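Local coordinates for protein phytase (Debaryomyces castellii, PDB 2GFI) that hydrolyses phytate (inositol hexakisphosphate) as a 3-phytase of the histidine acid phosphatase family, releasing phosphate, at residues T77-G80 with K81-A85; D273-T276 with N277-I281; V287-D290 with D291-N295; E337-H340 with S341-I345. One frame throughout, in Å; residues are numbered along the deposited sequence.

Interaction 1 of 4, residues T77-G80 with K81-A85; sequences TGSG and KKYKA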
# COMPACT_ATOMS: atom_id res chain seq x y z
N THR A 77 -32.35 11.16 -11.44
CA THR A 77 -32.87 12.36 -12.10
C THR A 77 -32.88 13.53 -11.14
O THR A 77 -32.33 14.59 -11.45
CB THR A 77 -34.27 12.11 -12.63
OG1 THR A 77 -34.22 10.99 -13.54
CG2 THR A 77 -34.74 13.34 -13.42
N GLY A 78 -33.46 13.32 -9.97
CA GLY A 78 -33.67 14.40 -9.01
C GLY A 78 -32.35 15.03 -8.60
O GLY A 78 -32.13 16.24 -8.77
N SER A 79 -31.46 14.18 -8.10
CA SER A 79 -30.14 14.58 -7.66
C SER A 79 -29.34 15.21 -8.78
O SER A 79 -28.83 16.30 -8.61
CB SER A 79 -29.40 13.35 -7.10
OG SER A 79 -30.05 12.94 -5.91
N GLY A 80 -29.24 14.53 -9.91
CA GLY A 80 -28.58 15.10 -11.09
C GLY A 80 -29.08 16.50 -11.39
O GLY A 80 -28.27 17.42 -11.62
N LYS A 81 -30.40 16.69 -11.36
CA LYS A 81 -30.95 18.01 -11.68
C LYS A 81 -30.66 19.03 -10.60
O LYS A 81 -30.42 20.22 -10.91
CB LYS A 81 -32.42 17.96 -12.06
CG LYS A 81 -32.58 17.31 -13.42
CD LYS A 81 -33.97 17.46 -14.05
CE LYS A 81 -33.89 17.03 -15.50
NZ LYS A 81 -35.17 17.26 -16.20
N LYS A 82 -30.66 18.57 -9.34
CA LYS A 82 -30.23 19.42 -8.25
C LYS A 82 -28.76 19.80 -8.39
O LYS A 82 -28.40 20.95 -8.12
CB LYS A 82 -30.48 18.77 -6.87
CG LYS A 82 -31.94 18.77 -6.47
CD LYS A 82 -32.20 17.72 -5.38
CE LYS A 82 -33.62 17.74 -4.88
NZ LYS A 82 -34.01 19.13 -4.48
N TYR A 83 -27.93 18.84 -8.80
CA TYR A 83 -26.49 19.11 -8.99
C TYR A 83 -26.30 20.12 -10.12
O TYR A 83 -25.48 21.02 -10.04
CB TYR A 83 -25.65 17.82 -9.24
CG TYR A 83 -25.80 16.73 -8.20
CD1 TYR A 83 -26.08 17.04 -6.86
CD2 TYR A 83 -25.64 15.38 -8.54
CE1 TYR A 83 -26.22 16.04 -5.90
CE2 TYR A 83 -25.78 14.37 -7.58
CZ TYR A 83 -26.06 14.72 -6.27
OH TYR A 83 -26.23 13.75 -5.30
N LYS A 84 -27.08 19.95 -11.19
CA LYS A 84 -27.02 20.86 -12.33
C LYS A 84 -27.41 22.30 -11.92
O LYS A 84 -26.71 23.27 -12.27
CB LYS A 84 -27.88 20.34 -13.48
CG LYS A 84 -27.75 21.13 -14.78
CD LYS A 84 -26.32 21.57 -14.98
CE LYS A 84 -26.02 21.92 -16.45
NZ LYS A 84 -26.81 23.05 -16.96
N ALA A 85 -28.50 22.43 -11.18
CA ALA A 85 -28.90 23.70 -10.55
C ALA A 85 -27.82 24.35 -9.66
O ALA A 85 -27.58 25.56 -9.74
CB ALA A 85 -30.25 23.55 -9.79
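The first turns of helix 77-91 are built here: T77, G78, S79 and G80 offer their carbonyls to the amides of K81, K82, Y83 and K84, the i to i+4 pattern of a regular alpha-helix. All four bonds are present, and the one from Y83 N to S79 O is 2.7 Å long with 157° at the hydrogen. The same S79 O also lies over one face of the Y83 ring, displaced toward its rim, and comes within 3.1 Å of Y83 CG. What lays the ring over this oxygen is the first torsion of Y83 (chi1 -54°), which places CG anti to the residue's own carbonyl carbon and turns the ring back toward the helix start. Farther along the ring, S79 CB is 3.7 Å from Y83 CZ. P75, Y110 and F111 also pack on this tyrosine. The lysines meet the turn through their aliphatic roots: K81 CG is 3.4 Å from T77 O, after which the extended chain leads away, its CD passing T77 CG2 at 4.2 Å. K84 NZ forms a salt bridge with E88, and T77 OG1 bonds to E119. The side chain of S79 is about 10 Å from that of D333, the predicted proton donor, and about 11 Å from that of H70, the predicted nucleophile just after strand 59-69; helix 77-91 is the next helix of this histidine phosphatase fold.

Interaction 2 of 4, residues D273-T276 with N277-I281; sequences DIFT and NEEFI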
# COMPACT_ATOMS: atom_id res chain seq x y z
N ASP A 273 -12.93 18.16 -2.88
CA ASP A 273 -11.85 18.89 -2.17
C ASP A 273 -12.28 20.05 -1.34
O ASP A 273 -11.45 20.67 -0.72
CB ASP A 273 -10.83 19.39 -3.15
CG ASP A 273 -10.31 18.31 -3.98
OD1 ASP A 273 -10.29 17.15 -3.48
OD2 ASP A 273 -9.90 18.50 -5.13
N ILE A 274 -13.57 20.34 -1.33
CA ILE A 274 -14.02 21.60 -0.69
C ILE A 274 -14.44 21.38 0.75
O ILE A 274 -14.73 22.33 1.48
CB ILE A 274 -15.17 22.21 -1.52
CG1 ILE A 274 -16.45 21.39 -1.35
CG2 ILE A 274 -14.75 22.36 -2.99
CD1 ILE A 274 -17.70 22.05 -1.97
N PHE A 275 -14.46 20.12 1.19
CA PHE A 275 -14.92 19.83 2.56
C PHE A 275 -13.81 19.32 3.46
O PHE A 275 -12.85 18.66 2.99
CB PHE A 275 -16.10 18.84 2.54
CG PHE A 275 -17.34 19.40 1.92
CD1 PHE A 275 -17.95 20.54 2.46
CD2 PHE A 275 -17.89 18.82 0.78
CE1 PHE A 275 -19.07 21.08 1.91
CE2 PHE A 275 -19.03 19.36 0.21
CZ PHE A 275 -19.63 20.48 0.78
N THR A 276 -13.95 19.61 4.75
CA THR A 276 -13.08 19.06 5.76
C THR A 276 -13.59 17.70 6.16
O THR A 276 -14.77 17.42 5.96
CB THR A 276 -13.02 19.95 7.00
OG1 THR A 276 -14.32 20.03 7.61
CG2 THR A 276 -12.61 21.41 6.63
N ASN A 277 -12.72 16.86 6.73
CA ASN A 277 -13.14 15.56 7.27
C ASN A 277 -14.32 15.71 8.22
O ASN A 277 -15.27 14.93 8.20
CB ASN A 277 -11.97 14.88 8.00
CG ASN A 277 -10.93 14.37 7.05
OD1 ASN A 277 -10.68 14.98 6.00
ND2 ASN A 277 -10.32 13.24 7.39
N GLU A 278 -14.25 16.74 9.04
CA GLU A 278 -15.28 16.96 10.04
C GLU A 278 -16.65 17.23 9.38
O GLU A 278 -17.66 16.82 9.89
CB GLU A 278 -14.80 18.05 10.98
CG GLU A 278 -15.89 18.77 11.75
CD GLU A 278 -15.34 19.67 12.84
OE1 GLU A 278 -14.27 20.30 12.63
OE2 GLU A 278 -16.00 19.73 13.90
N GLU A 279 -16.68 17.86 8.20
CA GLU A 279 -17.92 18.10 7.49
C GLU A 279 -18.42 16.82 6.86
O GLU A 279 -19.61 16.53 6.95
CB GLU A 279 -17.75 19.21 6.46
CG GLU A 279 -17.60 20.56 7.14
CD GLU A 279 -16.79 21.60 6.38
OE1 GLU A 279 -16.17 21.31 5.30
OE2 GLU A 279 -16.75 22.74 6.92
N PHE A 280 -17.53 16.06 6.22
CA PHE A 280 -17.91 14.78 5.66
C PHE A 280 -18.51 13.87 6.72
O PHE A 280 -19.49 13.17 6.47
CB PHE A 280 -16.69 14.04 5.10
CG PHE A 280 -16.24 14.53 3.78
CD1 PHE A 280 -17.05 14.40 2.66
CD2 PHE A 280 -14.97 15.07 3.64
CE1 PHE A 280 -16.61 14.86 1.40
CE2 PHE A 280 -14.52 15.52 2.41
CZ PHE A 280 -15.35 15.42 1.28
N ILE A 281 -17.89 13.84 7.90
CA ILE A 281 -18.36 12.94 8.95
C ILE A 281 -19.78 13.31 9.44
O ILE A 281 -20.61 12.43 9.74
CB ILE A 281 -17.32 12.94 10.10
CG1 ILE A 281 -16.07 12.17 9.67
CG2 ILE A 281 -17.91 12.41 11.36
CD1 ILE A 281 -14.83 12.41 10.58
O HOH W 1 -10.58 16.80 3.88
O HOH W 2 -14.60 21.89 9.21
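T276 N donates to E279 OE1 over 2.8 Å and nearly straight, 172° at the hydrogen, reaching the oxygen from above the carboxylate plane. The reciprocal bond is longer: E279 N meets T276 OG1 at 3.3 Å. The hydroxyl can face the amide because chi1 of T276 (63°) holds OG1 between its own backbone N and carbonyl carbon. T276 O in turn accepts from F280 N at 3.1 Å, the first i to i+4 bond of the helix. With T276 at the N-cap, the two side-chain-to-backbone bonds make a capping box, and the flanking pair F275 and F280 meets as in a hydrophobic staple. There F275 CB sits over one face of the F280 ring, 3.9 Å from its centroid, a CH-pi contact. The rings themselves are edge-to-face, the edge of F275 turned to the face of F280 with planes at 78°. E279 OE1 also lies in the plane of the F275 ring at its edge, 3.4 Å from F275 CD1. In the next shell, R237 makes a salt bridge to E279 OE2 and bonds to I274 O, which ties the capping carboxylate to helix 229-241, while the F256 ring stacks on F275 and meets F280 at a steep angle. Beyond the cap the helix start faces another copy of the protein: N277 ND2 bonds to G50 O, and E278 OE1 to G407 N, both of the second subunit.

Interaction 3 of 4, residues V287-D290 with D291-N295; sequences VDLD and DYYSN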
# COMPACT_ATOMS: atom_id res chain seq x y z
N VAL A 287 -26.88 11.19 6.68
CA VAL A 287 -27.31 10.10 5.81
C VAL A 287 -27.57 8.84 6.62
O VAL A 287 -28.56 8.18 6.40
CB VAL A 287 -26.31 9.78 4.63
CG1 VAL A 287 -26.81 8.56 3.83
CG2 VAL A 287 -26.13 10.97 3.71
N ASP A 288 -26.69 8.49 7.55
CA ASP A 288 -27.00 7.32 8.38
C ASP A 288 -28.34 7.49 9.08
O ASP A 288 -29.09 6.53 9.18
CB ASP A 288 -25.94 7.11 9.43
CG ASP A 288 -24.67 6.48 8.87
OD1 ASP A 288 -24.74 5.81 7.79
OD2 ASP A 288 -23.56 6.60 9.47
N LEU A 289 -28.62 8.70 9.59
CA LEU A 289 -29.84 9.00 10.29
C LEU A 289 -31.05 8.87 9.38
O LEU A 289 -31.98 8.11 9.65
CB LEU A 289 -29.79 10.42 10.79
CG LEU A 289 -29.28 10.74 12.18
CD1 LEU A 289 -29.35 12.26 12.35
CD2 LEU A 289 -30.10 10.00 13.23
N ASP A 290 -31.02 9.59 8.28
CA ASP A 290 -32.07 9.49 7.31
C ASP A 290 -32.34 8.03 6.92
O ASP A 290 -33.47 7.58 6.92
CB ASP A 290 -31.72 10.34 6.10
CG ASP A 290 -32.79 10.30 5.05
OD1 ASP A 290 -33.98 10.29 5.44
OD2 ASP A 290 -32.55 10.27 3.82
N ASP A 291 -31.29 7.27 6.57
CA ASP A 291 -31.54 5.89 6.16
C ASP A 291 -31.91 4.99 7.31
O ASP A 291 -32.69 4.06 7.13
CB ASP A 291 -30.35 5.31 5.42
CG ASP A 291 -30.09 6.04 4.13
OD1 ASP A 291 -31.04 6.61 3.54
OD2 ASP A 291 -28.95 6.10 3.64
N TYR A 292 -31.38 5.25 8.50
CA TYR A 292 -31.79 4.43 9.63
C TYR A 292 -33.29 4.60 9.88
O TYR A 292 -34.00 3.61 10.06
CB TYR A 292 -31.00 4.72 10.90
CG TYR A 292 -31.60 3.98 12.08
CD1 TYR A 292 -31.33 2.61 12.29
CD2 TYR A 292 -32.48 4.62 12.96
CE1 TYR A 292 -31.88 1.92 13.36
CE2 TYR A 292 -33.05 3.94 14.03
CZ TYR A 292 -32.74 2.58 14.22
OH TYR A 292 -33.30 1.88 15.26
N TYR A 293 -33.76 5.84 9.85
CA TYR A 293 -35.15 6.14 10.20
C TYR A 293 -36.16 5.91 9.08
O TYR A 293 -37.37 5.81 9.33
CB TYR A 293 -35.28 7.55 10.77
CG TYR A 293 -34.84 7.65 12.19
CD1 TYR A 293 -35.64 7.15 13.22
CD2 TYR A 293 -33.58 8.23 12.53
CE1 TYR A 293 -35.25 7.22 14.53
CE2 TYR A 293 -33.17 8.30 13.84
CZ TYR A 293 -34.02 7.80 14.84
OH TYR A 293 -33.68 7.87 16.15
N SER A 294 -35.65 5.83 7.86
CA SER A 294 -36.48 5.61 6.69
C SER A 294 -36.46 4.16 6.25
O SER A 294 -37.50 3.60 5.94
CB SER A 294 -36.00 6.50 5.56
OG SER A 294 -35.86 7.80 6.08
N ASN A 295 -35.27 3.57 6.20
CA ASN A 295 -35.08 2.26 5.57
C ASN A 295 -34.69 1.15 6.52
O ASN A 295 -34.48 0.03 6.07
CB ASN A 295 -34.01 2.33 4.49
CG ASN A 295 -34.20 3.47 3.54
OD1 ASN A 295 -35.32 3.85 3.24
ND2 ASN A 295 -33.08 4.03 3.05
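The first torsion of S294 (chi1 -48°) places OG beside its own backbone N, so that hydroxyl and amide both turn to the carbonyl of D290. S294 N donates to D290 O at 2.9 Å with a bent 131° at the hydrogen, and S294 OG adds a second bond from the opposite face of the carbonyl plane; its 2.5 Å separation from D290 O is short and should be read with caution. E216 O lies near the same hydroxyl as a weak, competing acceptor. In D290 the extended setting of CG (chi1 -179°) swings the carboxylate past the same hydroxyl, OD1 lying 3.2 Å from S294 OG. One residue on, D291 turns its carboxylate back along the helix: OD2 comes 3.3 Å from V287 CG1, the two side chains lying side by side and pointing the same way. The acids D290 and D291 cross with D290 OD2 and D291 OD1 4.0 Å apart, a close approach of like charges. On another flank L289 runs alongside Y293, its CD2 lying in the plane of the ring at its edge, 3.6 Å from Y293 CE2. The two neighbouring tyrosine hydroxyls are tied to one loop, Y292 OH to D351 and Y293 OH to L352. Regular i to i+4 backbone bonds run throughout, Y293 N to L289 O at 2.9 Å among them. This is the last part of helix 277-295, whose D291 side chain comes within about 6 Å of D333, the predicted proton donor of the histidine acid phosphatase active site.

Interaction 4 of 4, residues E337-H340 with S341-I345; sequences EIFH and SAIGI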
# COMPACT_ATOMS: atom_id res chain seq x y z
N GLU A 337 -31.38 -2.50 2.47
CA GLU A 337 -31.41 -1.92 3.82
C GLU A 337 -32.57 -2.45 4.61
O GLU A 337 -32.41 -2.83 5.75
CB GLU A 337 -31.51 -0.40 3.83
CG GLU A 337 -30.18 0.25 3.96
CD GLU A 337 -30.29 1.71 4.26
OE1 GLU A 337 -29.72 2.15 5.30
OE2 GLU A 337 -30.91 2.41 3.42
N ILE A 338 -33.73 -2.44 3.99
CA ILE A 338 -34.93 -2.96 4.61
C ILE A 338 -34.78 -4.46 4.88
O ILE A 338 -35.11 -4.93 5.96
CB ILE A 338 -36.16 -2.66 3.71
CG1 ILE A 338 -36.40 -1.13 3.63
CG2 ILE A 338 -37.38 -3.45 4.18
CD1 ILE A 338 -37.30 -0.70 2.49
N PHE A 339 -34.24 -5.19 3.92
CA PHE A 339 -33.85 -6.59 4.14
C PHE A 339 -33.04 -6.72 5.43
O PHE A 339 -33.39 -7.51 6.30
CB PHE A 339 -33.09 -7.12 2.91
CG PHE A 339 -32.72 -8.57 2.96
CD1 PHE A 339 -33.33 -9.46 3.84
CD2 PHE A 339 -31.78 -9.08 2.06
CE1 PHE A 339 -32.98 -10.83 3.84
CE2 PHE A 339 -31.41 -10.45 2.08
CZ PHE A 339 -32.03 -11.31 2.95
N HIS A 340 -31.99 -5.90 5.58
CA HIS A 340 -31.13 -5.88 6.78
C HIS A 340 -31.82 -5.46 8.05
O HIS A 340 -31.43 -5.87 9.14
CB HIS A 340 -29.87 -5.01 6.57
CG HIS A 340 -28.77 -5.75 5.87
ND1 HIS A 340 -27.77 -6.42 6.56
CD2 HIS A 340 -28.55 -5.98 4.56
CE1 HIS A 340 -26.97 -7.01 5.69
NE2 HIS A 340 -27.42 -6.77 4.47
N SER A 341 -32.86 -4.65 7.91
CA SER A 341 -33.72 -4.36 9.06
C SER A 341 -34.27 -5.67 9.65
O SER A 341 -34.35 -5.83 10.87
CB SER A 341 -34.87 -3.46 8.64
OG SER A 341 -35.45 -2.87 9.77
N ALA A 342 -34.61 -6.62 8.78
CA ALA A 342 -35.05 -7.90 9.27
C ALA A 342 -33.89 -8.84 9.57
O ALA A 342 -33.97 -9.57 10.56
CB ALA A 342 -36.07 -8.53 8.34
N ILE A 343 -32.83 -8.87 8.76
CA ILE A 343 -31.64 -9.70 9.07
C ILE A 343 -31.11 -9.39 10.45
O ILE A 343 -30.80 -10.30 11.23
CB ILE A 343 -30.48 -9.53 8.04
CG1 ILE A 343 -30.92 -9.98 6.63
CG2 ILE A 343 -29.26 -10.34 8.49
CD1 ILE A 343 -30.07 -9.41 5.48
N GLY A 344 -31.00 -8.11 10.78
CA GLY A 344 -30.67 -7.74 12.13
C GLY A 344 -29.25 -7.94 12.58
O GLY A 344 -28.97 -7.96 13.76
N ILE A 345 -28.31 -8.04 11.66
CA ILE A 345 -26.90 -8.17 12.06
C ILE A 345 -26.12 -6.84 12.06
O ILE A 345 -25.04 -6.73 12.66
CB ILE A 345 -26.21 -9.23 11.18
CG1 ILE A 345 -26.31 -8.84 9.71
CG2 ILE A 345 -26.84 -10.57 11.45
CD1 ILE A 345 -25.45 -9.69 8.80
O HOH W 3 -28.76 -6.20 9.29
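Backbone bonds step from E337 to G344 as helix 333-343 of the histidine phosphatase fold reaches its C-terminal end. S341 N donates to E337 O at 2.9 Å, I343 N to F339 O, and G344 N to H340 O at 2.8 Å; A342 N makes just weak bonds, to I338 O and F339 O. G344 then leaves the helix with a positive phi of 74°. Among the side chains, I343 carries the contact, its CD1 methyl wedged between two rings. It stands over the centre of the F339 ring, 3.5 Å from the centroid and 5° off the normal, and over the centre of the H340 imidazole, 3.7 Å from that centroid. Both are CH-pi contacts. The first torsion of F339, with CG anti to the backbone N (chi1 -176°), carries its ring forward along the helix to the level of I343, where CG1 adds a contact of 3.6 Å to F339 CE1. Farther out, F67 meets F339 edge-to-face and T375 OG1 bonds H340 NE2, holding the imidazole from its far nitrogen. At the near nitrogen, a water in the plane of the imidazole lies 2.9 Å from H340 ND1 and donates to H340 O over 2.7 Å.

Interactions 2 and 3 lie on one helix, 277-295, at its capped start and its end, centres about 20 Å apart. Interaction 3 touches interaction 4: N295 ND2 meets E337 OE2 at 2.7 Å, a probable hydrogen bond, and D291 CB packs on E337 OE1 at 3.2 Å, so the two helices join beside the predicted proton donor D333. The side chain of E337 is about 5 Å from that of D333 and about 11 Å from that of H70, the predicted nucleophile. Interaction 1 stands apart, its nearest atoms about 9 Å from interaction 3 and its centre about 30 Å from that of interaction 4. Interaction 2 lies away from the predicted catalytic residues, at a subunit boundary.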